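PDB 4Z0V: 2',5'-phosphodiesterase 12 from Homo sapiens, which belongs to the endonuclease/exonuclease/phosphatase family, pairing a DNase I-like domain with an N-terminal domain of the E-set clan. Local coordinates for residues L125-S130 and Y173-I178; G200-F205 and T215-S220; L246-L251 and C361-T366. All coordinates share one frame; numbering follows the deposited sequence. Where two conformers were deposited one is given.

Interaction 1. Residues L125-S130 and Y173-I178; sequences LIRTVS and YNADVI
The side chain of Arg127 leaves the strand with CG anti to the backbone N and then bends at chi3 (-70°), which brings the NH1 end of its guanidinium to the carbonyls of Tyr173 and Asn174. Asp176 answers from residues 173-178: with CG beside its own backbone N (chi1 -57°), it turns its carboxylate toward the main chain of Arg127. There OD2 of Asp176 accepts a straight hydrogen bond from Arg127 N at 2.8 Å, the N-H arriving from above the carboxylate plane. The carbonyl of Arg127 is shared as well, taking Asp176 N on a lone pair at 2.8 Å and Val177 N at 3.1 Å. Beyond this fork regular parallel pairing begins, with Val129 N bonded to Val177 O at 2.9 Å.

At the far end, NH1 of Arg127 donates to Tyr173 O (3.1 Å) and, over a longer and more bent path, to Asn174 O (3.3 Å). Asn174, the first residue beyond helix 159-172 to leave helical angles, has positive phi, and the arginine holds carbonyls where the chain departs. Small and branched residues suit the rest: CG2 of Val129 rests on the methyl CB of Ala175 at 3.6 Å, and Val129 lies side by side with Ile178. On the other face CG2 of Ile126 meets CG2 of Val177.

Strands 125-132 and 177-184 are parallel neighbours joined through helices, a beta-alpha-beta crossover. Arg127 NE also makes a salt bridge to Asp436 on strand 433-439, whereas Asp176 bridges to Arg218 and Lys221. In this buried contact Arg127 is probably balanced by Asp436, and Asp176 by its two cationic neighbours, which would be expected to keep it ionised; the backbone bonds satisfy buried N-H and C=O groups.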
ATOM      1  N   LEU A 125      18.548  -6.632   4.408  1.00 11.08           N
ATOM      2  CA  LEU A 125      17.500  -6.532   3.392  1.00 11.05           C
ATOM      3  C   LEU A 125      16.366  -5.585   3.773  1.00 14.36           C
ATOM      4  O   LEU A 125      16.155  -5.272   4.951  1.00 13.05           O
ATOM      5  CB  LEU A 125      16.879  -7.914   3.083  1.00 11.75           C
ATOM      6  CG  LEU A 125      17.829  -9.050   2.661  1.00 18.21           C
ATOM      7  CD1 LEU A 125      17.048 -10.350   2.424  1.00 19.31           C
ATOM      8  CD2 LEU A 125      18.612  -8.676   1.431  1.00 18.55           C
ATOM      9  N   ILE A 126      15.644  -5.139   2.735  1.00 11.51           N
ATOM     10  CA  ILE A 126      14.440  -4.341   2.864  1.00 11.21           C
ATOM     11  C   ILE A 126      13.405  -4.988   1.979  1.00 10.20           C
ATOM     12  O   ILE A 126      13.475  -4.827   0.752  1.00 11.87           O
ATOM     13  CB  ILE A 126      14.609  -2.831   2.513  1.00 13.57           C
ATOM     14  CG1 ILE A 126      15.841  -2.183   3.197  1.00 14.52           C
ATOM     15  CG2 ILE A 126      13.284  -2.053   2.812  1.00 13.07           C
ATOM     16  CD1 ILE A 126      16.177  -0.749   2.569  1.00 20.52           C
ATOM     17  N   ARG A 127      12.456  -5.720   2.561  1.00  8.52           N
ATOM     18  CA  ARG A 127      11.366  -6.260   1.752  1.00  8.32           C
ATOM     19  C   ARG A 127      10.375  -5.109   1.499  1.00 12.75           C
ATOM     20  O   ARG A 127       9.781  -4.575   2.438  1.00 10.83           O
ATOM     21  CB  ARG A 127      10.678  -7.451   2.427  1.00  9.94           C
ATOM     22  CG  ARG A 127       9.527  -7.990   1.576  1.00 10.09           C
ATOM     23  CD  ARG A 127       9.057  -9.339   2.045  1.00 11.39           C
ATOM     24  NE  ARG A 127      10.068 -10.364   1.762  1.00 12.46           N
ATOM     25  CZ  ARG A 127      10.311 -11.428   2.519  1.00 19.96           C
ATOM     26  NH1 ARG A 127       9.597 -11.646   3.621  1.00 14.25           N
ATOM     27  NH2 ARG A 127      11.274 -12.277   2.186  1.00 12.97           N
ATOM     28  N   THR A 128      10.131  -4.799   0.231  1.00  8.78           N
ATOM     29  CA  THR A 128       9.328  -3.627  -0.146  1.00  8.06           C
ATOM     30  C   THR A 128       8.130  -4.051  -0.967  1.00 11.28           C
ATOM     31  O   THR A 128       8.229  -4.967  -1.799  1.00 10.31           O
ATOM     32  CB  THR A 128      10.243  -2.656  -0.936  1.00 11.63           C
ATOM     33  OG1 THR A 128      11.386  -2.352  -0.137  1.00 13.00           O
ATOM     34  CG2 THR A 128       9.542  -1.342  -1.274  1.00 15.23           C
ATOM     35  N   VAL A 129       6.955  -3.462  -0.635  1.00  7.91           N
ATOM     36  CA  VAL A 129       5.696  -3.763  -1.327  1.00  6.39           C
ATOM     37  C   VAL A 129       5.145  -2.478  -1.914  1.00  9.84           C
ATOM     38  O   VAL A 129       5.191  -1.442  -1.245  1.00 12.49           O
ATOM     39  CB  VAL A 129       4.656  -4.369  -0.323  1.00 10.00           C
ATOM     40  CG1 VAL A 129       3.280  -4.563  -0.996  1.00 10.58           C
ATOM     41  CG2 VAL A 129       5.159  -5.686   0.290  1.00  9.88           C
ATOM     42  N   SER A 130       4.559  -2.536  -3.105  1.00  7.91           N
ATOM     43  CA  SER A 130       3.799  -1.398  -3.674  1.00  7.76           C
ATOM     44  C   SER A 130       2.499  -1.971  -4.160  1.00 11.81           C
ATOM     45  O   SER A 130       2.505  -2.946  -4.930  1.00  9.99           O
ATOM     46  CB  SER A 130       4.546  -0.656  -4.782  1.00 10.77           C
ATOM     47  OG  SER A 130       3.764   0.457  -5.209  1.00 11.99           O
ATOM     48  N   TYR A 173       3.200 -11.183   3.570  1.00 10.82           N
ATOM     49  CA  TYR A 173       4.442 -10.764   2.903  1.00  9.23           C
ATOM     50  C   TYR A 173       5.573 -10.530   3.880  1.00 13.25           C
ATOM     51  O   TYR A 173       6.721 -10.461   3.443  1.00 10.99           O
ATOM     52  CB  TYR A 173       4.246  -9.522   2.033  1.00  8.82           C
ATOM     53  CG  TYR A 173       3.426  -9.773   0.781  1.00  9.58           C
ATOM     54  CD1 TYR A 173       3.531 -10.977   0.075  1.00 11.73           C
ATOM     55  CD2 TYR A 173       2.518  -8.826   0.321  1.00  9.12           C
ATOM     56  CE1 TYR A 173       2.796 -11.200  -1.090  1.00 11.32           C
ATOM     57  CE2 TYR A 173       1.729  -9.063  -0.802  1.00  9.32           C
ATOM     58  CZ  TYR A 173       1.864 -10.255  -1.504  1.00 13.11           C
ATOM     59  OH  TYR A 173       1.125 -10.452  -2.645  1.00 13.18           O
ATOM     60  N   ASN A 174       5.284 -10.385   5.204  1.00 11.20           N
ATOM     61  CA  ASN A 174       6.338 -10.160   6.219  1.00 10.67           C
ATOM     62  C   ASN A 174       7.319  -9.094   5.702  1.00 12.12           C
ATOM     63  O   ASN A 174       8.533  -9.307   5.630  1.00 11.95           O
ATOM     64  CB  ASN A 174       7.055 -11.520   6.511  1.00 12.17           C
ATOM     65  CG  ASN A 174       6.153 -12.472   7.267  1.00 19.16           C
ATOM     66  OD1 ASN A 174       5.589 -12.116   8.313  1.00 15.09           O
ATOM     67  ND2 ASN A 174       6.002 -13.703   6.764  1.00 15.20           N
ATOM     68  N   ALA A 175       6.761  -7.951   5.294  1.00  9.27           N
ATOM     69  CA  ALA A 175       7.487  -6.885   4.630  1.00  9.36           C
ATOM     70  C   ALA A 175       8.016  -5.843   5.605  1.00 10.39           C
ATOM     71  O   ALA A 175       7.651  -5.844   6.785  1.00 11.35           O
ATOM     72  CB  ALA A 175       6.565  -6.220   3.602  1.00 10.45           C
ATOM     73  N   ASP A 176       8.904  -4.979   5.103  1.00  9.04           N
ATOM     74  CA  ASP A 176       9.550  -3.929   5.899  1.00  8.20           C
ATOM     75  C   ASP A 176       9.045  -2.558   5.547  1.00 10.27           C
ATOM     76  O   ASP A 176       9.060  -1.669   6.401  1.00 11.34           O
ATOM     77  CB  ASP A 176      11.078  -3.986   5.713  1.00  9.91           C
ATOM     78  CG  ASP A 176      11.629  -5.367   6.084  1.00 16.28           C
ATOM     79  OD1 ASP A 176      11.073  -6.001   7.021  1.00 16.97           O
ATOM     80  OD2 ASP A 176      12.549  -5.837   5.395  1.00 16.58           O
ATOM     81  N   VAL A 177       8.732  -2.345   4.273  1.00  8.22           N
ATOM     82  CA  VAL A 177       8.221  -1.074   3.749  1.00  8.52           C
ATOM     83  C   VAL A 177       7.068  -1.407   2.860  1.00 11.28           C
ATOM     84  O   VAL A 177       7.220  -2.197   1.914  1.00 10.67           O
ATOM     85  CB  VAL A 177       9.339  -0.272   2.995  1.00 11.29           C
ATOM     86  CG1 VAL A 177       8.754   0.981   2.300  1.00 11.72           C
ATOM     87  CG2 VAL A 177      10.471   0.121   3.956  1.00 10.45           C
ATOM     88  N   ILE A 178       5.893  -0.844   3.159  1.00  7.86           N
ATOM     89  CA  ILE A 178       4.685  -1.139   2.380  1.00  6.26           C
ATOM     90  C   ILE A 178       4.089   0.160   1.924  1.00 10.86           C
ATOM     91  O   ILE A 178       3.721   0.989   2.766  1.00 10.22           O
ATOM     92  CB  ILE A 178       3.642  -1.972   3.155  1.00  6.92           C
ATOM     93  CG1 ILE A 178       4.245  -3.334   3.633  1.00  7.60           C
ATOM     94  CG2 ILE A 178       2.435  -2.215   2.240  1.00  8.65           C
ATOM     95  CD1 ILE A 178       3.252  -4.109   4.573  1.00  9.06           C
TER

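Interaction 2. Residues G200-F205 and T215-S220; sequences GLEGVF and TFYRKS
The carbonyl oxygen of Gly200 is gripped by Lys219 N at 2.9 Å, nearly along the C=O axis, and by a water at 2.7 Å that also accepts from Ser220 N. Gly200 takes positive phi as the C-prime residue of the Schellman motif that closes helix 185-198, letting the chain pass straight into the strand.

Further on, Glu202 and Tyr217 form a hydrogen-bonded antiparallel pair. Their side chains run side by side, the carboxylate plane nearly perpendicular to the ring, and Tyr217 OH gives a weak bond to Glu202 OE1. The much-folded Lys219 reaches over so that NZ makes a salt bridge with Glu202 OE2 at 3.0 Å, from above the carboxylate plane. Glycine suits position 203 because the Phe216 ring lies against its backbone: Gly203 CA sits over the ring face, 3.8 Å from the centroid. CD1 of Leu201 similarly covers one face of the Arg218 guanidinium, whose NH2 is held by Ala175 O.

Strands 201-207 and 211-218 thus make a beta hairpin at the edge of a mixed sheet. Strand 177-184 pairs with the second strand, while Leu192, Val193 and Leu196 of helix 185-198 pack on Phe216.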
ATOM      1  N   GLY A 200       3.887  -5.829  13.561  1.00 11.63           N
ATOM      2  CA  GLY A 200       5.082  -5.020  13.798  1.00 11.45           C
ATOM      3  C   GLY A 200       5.357  -3.838  12.881  1.00 13.99           C
ATOM      4  O   GLY A 200       6.470  -3.315  12.895  1.00 12.71           O
ATOM      5  N   LEU A 201       4.348  -3.367  12.134  1.00 10.33           N
ATOM      6  CA  LEU A 201       4.521  -2.199  11.260  1.00  9.07           C
ATOM      7  C   LEU A 201       3.668  -1.032  11.734  1.00 11.94           C
ATOM      8  O   LEU A 201       2.571  -1.231  12.248  1.00 12.97           O
ATOM      9  CB  LEU A 201       4.169  -2.518   9.795  1.00  9.20           C
ATOM     10  CG  LEU A 201       5.051  -3.565   9.099  1.00 13.88           C
ATOM     11  CD1 LEU A 201       4.443  -4.951   9.221  1.00 16.09           C
ATOM     12  CD2 LEU A 201       5.169  -3.268   7.625  1.00 15.98           C
ATOM     13  N   GLU A 202       4.161   0.165  11.531  1.00  8.36           N
ATOM     14  CA  GLU A 202       3.476   1.417  11.865  1.00  9.73           C
ATOM     15  C   GLU A 202       3.248   2.169  10.571  1.00 13.27           C
ATOM     16  O   GLU A 202       4.037   2.023   9.641  1.00 12.84           O
ATOM     17  CB  GLU A 202       4.349   2.217  12.833  1.00 12.13           C
ATOM     18  CG  GLU A 202       3.735   3.439  13.453  1.00 22.29           C
ATOM     19  CD  GLU A 202       4.533   3.874  14.674  1.00 48.93           C
ATOM     20  OE1 GLU A 202       5.514   4.633  14.499  1.00 51.65           O
ATOM     21  OE2 GLU A 202       4.243   3.375  15.786  1.00 44.84           O
ATOM     22  N   GLY A 203       2.175   2.930  10.490  1.00  9.94           N
ATOM     23  CA  GLY A 203       1.881   3.596   9.228  1.00 11.04           C
ATOM     24  C   GLY A 203       1.511   5.059   9.307  1.00 13.68           C
ATOM     25  O   GLY A 203       1.149   5.575  10.379  1.00 10.46           O
ATOM     26  N   VAL A 204       1.599   5.724   8.141  1.00  9.84           N
ATOM     27  CA  VAL A 204       1.224   7.133   7.959  1.00  8.98           C
ATOM     28  C   VAL A 204       0.302   7.219   6.727  1.00 10.95           C
ATOM     29  O   VAL A 204       0.407   6.421   5.775  1.00  9.70           O
ATOM     30  CB  VAL A 204       2.452   8.074   7.875  1.00 12.73           C
ATOM     31  CG1 VAL A 204       3.182   8.132   9.225  1.00 11.74           C
ATOM     32  CG2 VAL A 204       3.407   7.672   6.757  1.00 13.09           C
ATOM     33  N   PHE A 205      -0.645   8.153   6.782  1.00  7.95           N
ATOM     34  CA  PHE A 205      -1.686   8.270   5.755  1.00  8.75           C
ATOM     35  C   PHE A 205      -1.747   9.684   5.207  1.00 13.12           C
ATOM     36  O   PHE A 205      -1.704  10.643   5.979  1.00 12.15           O
ATOM     37  CB  PHE A 205      -3.036   7.866   6.389  1.00  9.73           C
ATOM     38  CG  PHE A 205      -4.255   7.887   5.497  1.00 12.34           C
ATOM     39  CD1 PHE A 205      -4.315   7.099   4.346  1.00 14.18           C
ATOM     40  CD2 PHE A 205      -5.385   8.612   5.858  1.00 16.14           C
ATOM     41  CE1 PHE A 205      -5.458   7.105   3.525  1.00 15.43           C
ATOM     42  CE2 PHE A 205      -6.531   8.610   5.048  1.00 19.44           C
ATOM     43  CZ  PHE A 205      -6.562   7.849   3.887  1.00 17.55           C
ATOM     44  N   THR A 215       1.955   4.617   3.891  1.00  7.74           N
ATOM     45  CA  THR A 215       3.281   3.970   3.940  1.00  6.04           C
ATOM     46  C   THR A 215       3.388   3.345   5.315  1.00 10.55           C
ATOM     47  O   THR A 215       3.160   4.026   6.305  1.00 10.64           O
ATOM     48  CB  THR A 215       4.438   4.966   3.632  1.00  9.50           C
ATOM     49  OG1 THR A 215       4.310   5.459   2.296  1.00 11.57           O
ATOM     50  CG2 THR A 215       5.836   4.322   3.762  1.00 12.79           C
ATOM     51  N   PHE A 216       3.712   2.066   5.366  1.00  8.24           N
ATOM     52  CA  PHE A 216       3.914   1.314   6.611  1.00  8.28           C
ATOM     53  C   PHE A 216       5.360   0.872   6.685  1.00 10.25           C
ATOM     54  O   PHE A 216       5.948   0.577   5.663  1.00  9.58           O
ATOM     55  CB  PHE A 216       2.984   0.105   6.699  1.00  9.09           C
ATOM     56  CG  PHE A 216       1.559   0.479   7.012  1.00 10.17           C
ATOM     57  CD1 PHE A 216       0.663   0.806   5.987  1.00 12.28           C
ATOM     58  CD2 PHE A 216       1.085   0.436   8.327  1.00 10.58           C
ATOM     59  CE1 PHE A 216      -0.663   1.145   6.280  1.00 12.42           C
ATOM     60  CE2 PHE A 216      -0.243   0.783   8.621  1.00 11.86           C
ATOM     61  CZ  PHE A 216      -1.098   1.150   7.594  1.00 10.40           C
ATOM     62  N   TYR A 217       5.944   0.864   7.883  1.00  7.04           N
ATOM     63  CA  TYR A 217       7.342   0.471   8.013  1.00  9.68           C
ATOM     64  C   TYR A 217       7.488  -0.419   9.224  1.00 13.23           C
ATOM     65  O   TYR A 217       6.809  -0.198  10.224  1.00 11.23           O
ATOM     66  CB  TYR A 217       8.276   1.707   8.095  1.00 11.91           C
ATOM     67  CG  TYR A 217       7.833   2.722   9.132  1.00 14.87           C
ATOM     68  CD1 TYR A 217       6.886   3.698   8.823  1.00 18.08           C
ATOM     69  CD2 TYR A 217       8.304   2.661  10.439  1.00 18.41           C
ATOM     70  CE1 TYR A 217       6.395   4.564   9.799  1.00 20.53           C
ATOM     71  CE2 TYR A 217       7.840   3.543  11.416  1.00 20.29           C
ATOM     72  CZ  TYR A 217       6.883   4.487  11.092  1.00 31.29           C
ATOM     73  OH  TYR A 217       6.446   5.365  12.055  1.00 39.40           O
ATOM     74  N   ARG A 218       8.372  -1.439   9.132  1.00  9.92           N
ATOM     75  CA  ARG A 218       8.576  -2.379  10.230  1.00  8.99           C
ATOM     76  C   ARG A 218       9.388  -1.731  11.333  1.00 10.94           C
ATOM     77  O   ARG A 218      10.540  -1.354  11.104  1.00 11.62           O
ATOM     78  CB  ARG A 218       9.249  -3.638   9.709  1.00  6.70           C
ATOM     79  CG  ARG A 218       9.499  -4.670  10.812  1.00  8.46           C
ATOM     80  CD  ARG A 218       9.991  -5.996  10.227  1.00 10.81           C
ATOM     81  NE  ARG A 218       8.982  -6.573   9.342  1.00 10.68           N
ATOM     82  CZ  ARG A 218       7.894  -7.216   9.764  1.00 11.55           C
ATOM     83  NH1 ARG A 218       7.709  -7.448  11.061  1.00 11.77           N
ATOM     84  NH2 ARG A 218       6.995  -7.649   8.894  1.00 10.87           N
ATOM     85  N   LYS A 219       8.804  -1.648  12.538  1.00  9.73           N
ATOM     86  CA  LYS A 219       9.426  -0.935  13.673  1.00  9.60           C
ATOM     87  C   LYS A 219      10.718  -1.601  14.152  1.00 13.45           C
ATOM     88  O   LYS A 219      11.628  -0.906  14.605  1.00 14.59           O
ATOM     89  CB  LYS A 219       8.449  -0.792  14.855  1.00 11.56           C
ATOM     90  CG  LYS A 219       7.232   0.136  14.581  1.00 18.14           C
ATOM     91  CD  LYS A 219       7.645   1.627  14.369  1.00 31.39           C
ATOM     92  CE  LYS A 219       8.035   2.406  15.619  1.00 34.38           C
ATOM     93  NZ  LYS A 219       6.963   2.411  16.648  1.00 38.59           N
ATOM     94  N   SER A 220      10.831  -2.917  13.981  1.00 11.02           N
ATOM     95  CA  SER A 220      12.053  -3.611  14.405  1.00 11.09           C
ATOM     96  C   SER A 220      13.242  -3.254  13.479  1.00 14.91           C
ATOM     97  O   SER A 220      14.387  -3.470  13.864  1.00 15.06           O
ATOM     98  CB  SER A 220      11.838  -5.119  14.456  1.00 12.27           C
ATOM     99  OG  SER A 220      11.758  -5.657  13.149  1.00 13.69           O
TER
HETATM  100  O   HOH W   1       8.402  -4.577  14.257  1.00 13.09           O

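Interaction 3. Residues L246-L251 and C361-T366; sequences LEKLVL and CNMSLT
Apolar contacts gather round Met363. Its CG occupies the crowded position between backbone N and carbonyl carbon (chi1 64°), and a further bend at chi3 (72°) swings the terminal methyl toward the end of helix 243-248. CE of Met363 settles against Leu249, 3.8 Å from CD2 and 3.9 Å from CG, the two side chains crossing at an oblique angle. SD of the same methionine lies 3.9 Å from CB of Lys248. A long, flexible thioether suits this place, since its bend lets sulfur and methyl touch two successive residues. Leu249 CD2 also approaches CB of Cys361, more loosely, at 4.5 Å.

Contacts with polar atoms are fewer. The chain of Lys248 stretches alongside residues 361-366 until its CE stands 3.3 Å from Ser364 O, CE and CD being the lysine carbons nearest that oxygen. NZ comes no nearer than 3.5 Å to Ser364 O and is not hydrogen-bonded to it; a glycerol lies about 3 Å from the lysine side chain. Lysine fits such a margin, where the methylenes can pack while the ammonium group has Glu244 as a long, weak partner.

Around the pair, Ile300 of helix 295-316 touches both Leu249 and Cys361, while Trp352 packs on Met363 and Leu245 adds to the cover over it. Tyr252 OH is hydrogen-bonded to Asn362 O.

No hydrogen bond or salt bridge spans the two segments. The end of helix 243-248 and the loop leading into strand 365-366 are therefore joined by side-chain packing that includes the methionine sulfur, an association that probably depends more on shape and exclusion of water than on directional bonds.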
ATOM      1  N   LEU A 246       8.195  25.565 -13.798  1.00 20.96           N
ATOM      2  CA  LEU A 246       7.075  26.479 -13.977  1.00 21.90           C
ATOM      3  C   LEU A 246       7.367  27.421 -15.158  1.00 29.43           C
ATOM      4  O   LEU A 246       6.489  27.627 -15.998  1.00 29.97           O
ATOM      5  CB  LEU A 246       6.776  27.262 -12.694  1.00 22.05           C
ATOM      6  CG  LEU A 246       5.454  28.042 -12.674  1.00 25.72           C
ATOM      7  CD1 LEU A 246       4.250  27.109 -12.737  1.00 25.54           C
ATOM      8  CD2 LEU A 246       5.361  28.925 -11.440  1.00 26.87           C
ATOM      9  N   GLU A 247       8.627  27.890 -15.269  1.00 27.66           N
ATOM     10  CA  GLU A 247       9.113  28.747 -16.359  1.00 28.96           C
ATOM     11  C   GLU A 247       8.993  28.049 -17.726  1.00 32.56           C
ATOM     12  O   GLU A 247       8.592  28.701 -18.686  1.00 32.32           O
ATOM     13  CB  GLU A 247      10.569  29.179 -16.105  1.00 31.21           C
ATOM     14  CG  GLU A 247      10.687  30.360 -15.149  1.00 47.50           C
ATOM     15  CD  GLU A 247      12.076  30.698 -14.633  1.00 75.80           C
ATOM     16  OE1 GLU A 247      13.067  30.491 -15.374  1.00 81.21           O
ATOM     17  OE2 GLU A 247      12.170  31.208 -13.492  1.00 64.13           O
ATOM     18  N   LYS A 248       9.287  26.730 -17.813  1.00 27.90           N
ATOM     19  CA  LYS A 248       9.148  25.958 -19.058  1.00 27.61           C
ATOM     20  C   LYS A 248       7.680  25.877 -19.520  1.00 32.85           C
ATOM     21  O   LYS A 248       7.422  25.733 -20.717  1.00 33.45           O
ATOM     22  CB  LYS A 248       9.720  24.544 -18.900  1.00 29.66           C
ATOM     23  CG  LYS A 248      11.245  24.524 -18.892  1.00 35.04           C
ATOM     24  CD  LYS A 248      11.809  23.154 -18.587  1.00 37.11           C
ATOM     25  CE  LYS A 248      13.191  23.038 -19.173  1.00 45.91           C
ATOM     26  NZ  LYS A 248      14.192  22.657 -18.152  1.00 56.06           N
ATOM     27  N   LEU A 249       6.732  25.969 -18.568  1.00 29.51           N
ATOM     28  CA  LEU A 249       5.287  25.897 -18.795  1.00 30.16           C
ATOM     29  C   LEU A 249       4.636  27.256 -19.135  1.00 37.76           C
ATOM     30  O   LEU A 249       3.434  27.275 -19.396  1.00 38.51           O
ATOM     31  CB  LEU A 249       4.600  25.311 -17.544  1.00 29.62           C
ATOM     32  CG  LEU A 249       4.586  23.785 -17.436  1.00 33.08           C
ATOM     33  CD1 LEU A 249       4.241  23.334 -16.022  1.00 32.72           C
ATOM     34  CD2 LEU A 249       3.600  23.159 -18.426  1.00 34.22           C
ATOM     35  N   VAL A 250       5.402  28.375 -19.144  1.00 36.52           N
ATOM     36  CA  VAL A 250       4.849  29.718 -19.416  1.00 36.83           C
ATOM     37  C   VAL A 250       4.268  29.833 -20.841  1.00 38.60           C
ATOM     38  O   VAL A 250       3.230  30.463 -21.004  1.00 37.65           O
ATOM     39  CB  VAL A 250       5.819  30.903 -19.122  1.00 41.61           C
ATOM     40  CG1 VAL A 250       6.221  30.948 -17.654  1.00 41.55           C
ATOM     41  CG2 VAL A 250       7.044  30.907 -20.038  1.00 41.83           C
ATOM     42  N   LEU A 251       4.896  29.204 -21.848  1.00 35.05           N
ATOM     43  CA  LEU A 251       4.403  29.277 -23.232  1.00 34.84           C
ATOM     44  C   LEU A 251       3.280  28.276 -23.493  1.00 32.87           C
ATOM     45  O   LEU A 251       2.712  28.269 -24.588  1.00 31.64           O
ATOM     46  CB  LEU A 251       5.549  29.047 -24.232  1.00 35.89           C
ATOM     47  CG  LEU A 251       6.592  30.164 -24.285  1.00 41.61           C
ATOM     48  CD1 LEU A 251       7.993  29.593 -24.311  1.00 42.53           C
ATOM     49  CD2 LEU A 251       6.351  31.082 -25.457  1.00 44.08           C
ATOM     50  N   CYS A 361       2.912  20.639 -24.824  1.00 25.97           N
ATOM     51  CA  CYS A 361       3.856  21.323 -23.924  1.00 24.33           C
ATOM     52  C   CYS A 361       5.275  20.758 -24.027  1.00 26.98           C
ATOM     53  O   CYS A 361       5.899  20.445 -22.999  1.00 24.36           O
ATOM     54  CB  CYS A 361       3.354  21.296 -22.484  1.00 24.64           C
ATOM     55  SG  CYS A 361       3.055  19.631 -21.845  1.00 28.33           S
ATOM     56  N   ASN A 362       5.807  20.708 -25.280  1.00 22.21           N
ATOM     57  CA  ASN A 362       7.143  20.226 -25.602  1.00 21.41           C
ATOM     58  C   ASN A 362       8.193  20.903 -24.770  1.00 24.62           C
ATOM     59  O   ASN A 362       8.322  22.132 -24.772  1.00 22.69           O
ATOM     60  CB  ASN A 362       7.449  20.424 -27.089  1.00 25.15           C
ATOM     61  CG  ASN A 362       6.545  19.601 -27.952  1.00 34.96           C
ATOM     62  OD1 ASN A 362       5.362  19.905 -28.114  1.00 32.27           O
ATOM     63  ND2 ASN A 362       7.033  18.463 -28.375  1.00 24.91           N
ATOM     64  N   MET A 363       8.963  20.082 -24.048  1.00 21.42           N
ATOM     65  CA  MET A 363      10.056  20.583 -23.217  1.00 19.18           C
ATOM     66  C   MET A 363      11.034  19.462 -22.975  1.00 21.85           C
ATOM     67  O   MET A 363      10.699  18.282 -23.128  1.00 21.54           O
ATOM     68  CB  MET A 363       9.550  21.213 -21.896  1.00 20.87           C
ATOM     69  CG  MET A 363       8.864  20.236 -20.968  1.00 23.53           C
ATOM     70  SD  MET A 363       8.309  20.933 -19.396  1.00 26.92           S
ATOM     71  CE  MET A 363       6.924  21.948 -19.925  1.00 24.01           C
ATOM     72  N   SER A 364      12.259  19.850 -22.644  1.00 19.09           N
ATOM     73  CA  SER A 364      13.353  18.953 -22.320  1.00 20.01           C
ATOM     74  C   SER A 364      13.436  18.856 -20.800  1.00 24.40           C
ATOM     75  O   SER A 364      13.363  19.883 -20.125  1.00 27.03           O
ATOM     76  CB  SER A 364      14.655  19.496 -22.901  1.00 25.80           C
ATOM     77  OG  SER A 364      15.707  18.553 -22.749  1.00 37.66           O
ATOM     78  N   LEU A 365      13.547  17.647 -20.255  1.00 19.40           N
ATOM     79  CA  LEU A 365      13.678  17.456 -18.797  1.00 18.18           C
ATOM     80  C   LEU A 365      14.857  16.578 -18.506  1.00 18.36           C
ATOM     81  O   LEU A 365      15.111  15.654 -19.264  1.00 18.08           O
ATOM     82  CB  LEU A 365      12.424  16.814 -18.164  1.00 18.03           C
ATOM     83  CG  LEU A 365      11.055  17.494 -18.335  1.00 22.50           C
ATOM     84  CD1 LEU A 365       9.977  16.628 -17.720  1.00 22.20           C
ATOM     85  CD2 LEU A 365      11.027  18.882 -17.724  1.00 24.42           C
ATOM     86  N   THR A 366      15.550  16.840 -17.386  1.00 15.23           N
ATOM     87  CA  THR A 366      16.702  16.049 -16.957  0.50 15.24           C
ATOM     88  C   THR A 366      16.691  15.819 -15.462  1.00 18.69           C
ATOM     89  O   THR A 366      16.258  16.683 -14.710  1.00 19.64           O
ATOM     90  CB  THR A 366      18.026  16.734 -17.324  0.50 22.25           C
ATOM     91  OG1 THR A 366      18.028  18.058 -16.806  0.50 25.48           O
ATOM     92  CG2 THR A 366      18.289  16.736 -18.795  0.50 19.92           C
TER

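Interactions 1 and 2 belong to one mixed sheet, and their centres lie 10 Å apart. Strand 177-184, the second partner in interaction 1, is flanked by strand 211-218 of interaction 2, and Ile178 O and Phe216 N probably share a hydrogen bond at 2.8 Å. Arg218 serves both contacts, since it belongs to the hairpin of interaction 2 and its guanidinium reaches residues 173-178 of interaction 1. Interaction 3 is remote: its centre is 36 Å from that of interaction 1 and 38 Å from that of interaction 2, with nearest atoms about 21 and 24 Å away. It joins helix 243-248 to a loop far out from the centre of the chain.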